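Local coordinates for lysozyme M1 (Streptomyces coelicolor, PDB 1JFX), which hydrolyses the beta-1,4 linkages between N-acetylmuramic acid and N-acetylglucosamine in bacterial peptidoglycan, acting as both a lysozyme and a diacetylmuramidase, at residues I8-W13 and G195-N200. Sequence-based numbering, arbitrary orientation.
Sequences IDVSHW and GDVDRN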
loop_
_atom_site.group_PDB
_atom_site.type_symbol
_atom_site.label_atom_id
_atom_site.label_comp_id
_atom_site.label_asym_id
_atom_site.label_seq_id
_atom_site.Cartn_x
_atom_site.Cartn_y
_atom_site.Cartn_z
ATOM N N ILE A 8 8.339 2.714 6.166
ATOM C CA ILE A 8 8.508 1.276 5.980
ATOM C C ILE A 8 7.148 0.650 5.768
ATOM O O ILE A 8 6.125 1.323 5.867
ATOM C CB ILE A 8 9.144 0.590 7.226
ATOM C CG1 ILE A 8 8.256 0.794 8.463
ATOM C CG2 ILE A 8 10.558 1.138 7.476
ATOM C CD1 ILE A 8 8.735 0.006 9.696
ATOM N N ASP A 9 7.130 -0.623 5.404
ATOM C CA ASP A 9 5.863 -1.352 5.315
ATOM C C ASP A 9 6.206 -2.703 5.908
ATOM O O ASP A 9 7.338 -3.195 5.769
ATOM C CB ASP A 9 5.290 -1.453 3.892
ATOM C CG ASP A 9 6.177 -2.212 2.935
ATOM O OD1 ASP A 9 6.127 -3.469 2.902
ATOM O OD2 ASP A 9 6.919 -1.528 2.207
ATOM N N VAL A 10 5.249 -3.277 6.623
ATOM C CA VAL A 10 5.491 -4.536 7.309
ATOM C C VAL A 10 4.267 -5.431 7.315
ATOM O O VAL A 10 3.165 -4.986 7.041
ATOM C CB VAL A 10 5.842 -4.296 8.801
ATOM C CG1 VAL A 10 7.023 -3.362 8.929
ATOM C CG2 VAL A 10 4.634 -3.697 9.531
ATOM N N SER A 11 4.494 -6.700 7.653
ATOM C CA SER A 11 3.435 -7.689 7.773
ATOM C C SER A 11 3.877 -8.598 8.916
ATOM O O SER A 11 4.864 -8.308 9.594
ATOM C CB SER A 11 3.271 -8.506 6.491
ATOM O OG SER A 11 4.405 -9.324 6.231
ATOM N N HIS A 12 3.165 -9.699 9.129
ATOM C CA HIS A 12 3.534 -10.594 10.222
ATOM C C HIS A 12 4.960 -11.127 10.044
ATOM O O HIS A 12 5.576 -11.569 11.011
ATOM C CB HIS A 12 2.555 -11.774 10.319
ATOM C CG HIS A 12 2.928 -12.931 9.455
ATOM N ND1 HIS A 12 2.808 -12.908 8.083
ATOM C CD2 HIS A 12 3.492 -14.121 9.764
ATOM C CE1 HIS A 12 3.285 -14.033 7.581
ATOM N NE2 HIS A 12 3.706 -14.786 8.582
ATOM N N TRP A 13 5.492 -11.080 8.826
ATOM C CA TRP A 13 6.855 -11.576 8.605
ATOM C C TRP A 13 7.889 -10.810 9.429
ATOM O O TRP A 13 8.968 -11.335 9.725
ATOM C CB TRP A 13 7.256 -11.486 7.131
ATOM C CG TRP A 13 6.562 -12.461 6.232
ATOM C CD1 TRP A 13 5.643 -12.171 5.265
ATOM C CD2 TRP A 13 6.750 -13.884 6.191
ATOM N NE1 TRP A 13 5.249 -13.321 4.623
ATOM C CE2 TRP A 13 5.911 -14.387 5.171
ATOM C CE3 TRP A 13 7.544 -14.783 6.919
ATOM C CZ2 TRP A 13 5.843 -15.751 4.853
ATOM C CZ3 TRP A 13 7.476 -16.144 6.605
ATOM C CH2 TRP A 13 6.629 -16.611 5.579
ATOM N N GLY A 195 15.664 -7.939 11.445
ATOM C CA GLY A 195 15.771 -8.529 10.120
ATOM C C GLY A 195 15.438 -7.593 8.970
ATOM O O GLY A 195 15.317 -6.379 9.142
ATOM N N ASP A 196 15.290 -8.172 7.787
ATOM C CA ASP A 196 14.989 -7.400 6.588
ATOM C C ASP A 196 13.674 -6.643 6.672
ATOM O O ASP A 196 12.650 -7.194 7.084
ATOM C CB ASP A 196 14.934 -8.320 5.357
ATOM C CG ASP A 196 16.290 -8.879 4.977
ATOM O OD1 ASP A 196 17.330 -8.286 5.338
ATOM O OD2 ASP A 196 16.313 -9.923 4.286
ATOM N N VAL A 197 13.702 -5.376 6.293
ATOM C CA VAL A 197 12.473 -4.586 6.291
ATOM C C VAL A 197 12.352 -3.847 4.963
ATOM O O VAL A 197 13.357 -3.455 4.362
ATOM C CB VAL A 197 12.431 -3.554 7.458
ATOM C CG1 VAL A 197 13.429 -2.421 7.218
ATOM C CG2 VAL A 197 11.007 -3.015 7.606
ATOM N N ASP A 198 11.118 -3.700 4.487
ATOM C CA ASP A 198 10.840 -2.970 3.257
ATOM C C ASP A 198 10.933 -1.482 3.568
ATOM O O ASP A 198 10.305 -1.007 4.526
ATOM C CB ASP A 198 9.417 -3.238 2.765
ATOM C CG ASP A 198 9.197 -4.663 2.308
ATOM O OD1 ASP A 198 10.179 -5.375 2.025
ATOM O OD2 ASP A 198 8.010 -5.063 2.195
ATOM N N ARG A 199 11.697 -0.750 2.756
ATOM C CA ARG A 199 11.857 0.691 2.955
ATOM C C ARG A 199 11.214 1.450 1.809
ATOM O O ARG A 199 11.335 1.072 0.636
ATOM C CB ARG A 199 13.337 1.075 3.070
ATOM C CG ARG A 199 14.036 0.439 4.279
ATOM C CD ARG A 199 15.364 1.123 4.593
ATOM N NE ARG A 199 15.159 2.537 4.897
ATOM C CZ ARG A 199 16.137 3.387 5.197
ATOM N NH1 ARG A 199 17.392 2.959 5.241
ATOM N NH2 ARG A 199 15.861 4.673 5.428
ATOM N N ASN A 200 10.543 2.538 2.165
ATOM C CA ASN A 200 9.823 3.370 1.204
ATOM C C ASN A 200 10.183 4.830 1.315
ATOM O O ASN A 200 10.552 5.319 2.395
ATOM C CB ASN A 200 8.328 3.262 1.469
ATOM C CG ASN A 200 7.839 1.854 1.348
ATOM O OD1 ASN A 200 7.764 1.316 0.249
ATOM N ND2 ASN A 200 7.534 1.228 2.481
HETATM O O HOH W 1 9.081 -5.322 5.599
#
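With chi1 of Asp9 at 63°, CG sits between its own backbone N and carbonyl carbon, which brings the carboxylate over Asp198 CB, the two side chains crossing at a slant, and within reach of Asn200 ND2. Asn200, whose CG lies anti to its carbonyl carbon (chi1 -59°), sends ND2 to Asp9 OD2 at 2.8 Å. This hydrogen bond is nearly straight (169° at the hydrogen), lies close to the amide plane and uses the anti lone pair of OD2. The same OD2 accepts a second bond from Gln183, while Trp161 donates to Asn200 OD1, so both ends of the amide are engaged and its rotation is fixed. Asp9 OD1 approaches Asp198 OD2 to 2.6 Å, the two carboxylate planes being tilted about halfway between coplanar and perpendicular. Strand 6-10 pairs antiparallel with strand 196-202, Ile8 facing Arg199 as a non-hydrogen-bonded pair, closing the curled sheet of this family 25 beta/alpha barrel, where most neighbouring strands are parallel. Asp9 is a predicted active-site residue, and its side chain lies about 7 Å from that of Asp98, another. Backbone pairing is slender: Asp9 N reaches Asp198 O in a weak bond of 3.3 Å. Further along, a water bridges the widening gap, donating to Asp9 O and accepting from Asp198 N, each at 2.8 Å. Val197 points toward strand 6-10, and its CG2 packs against Ile8 CB at 4.1 Å and Val10 CG1 at 4.2 Å.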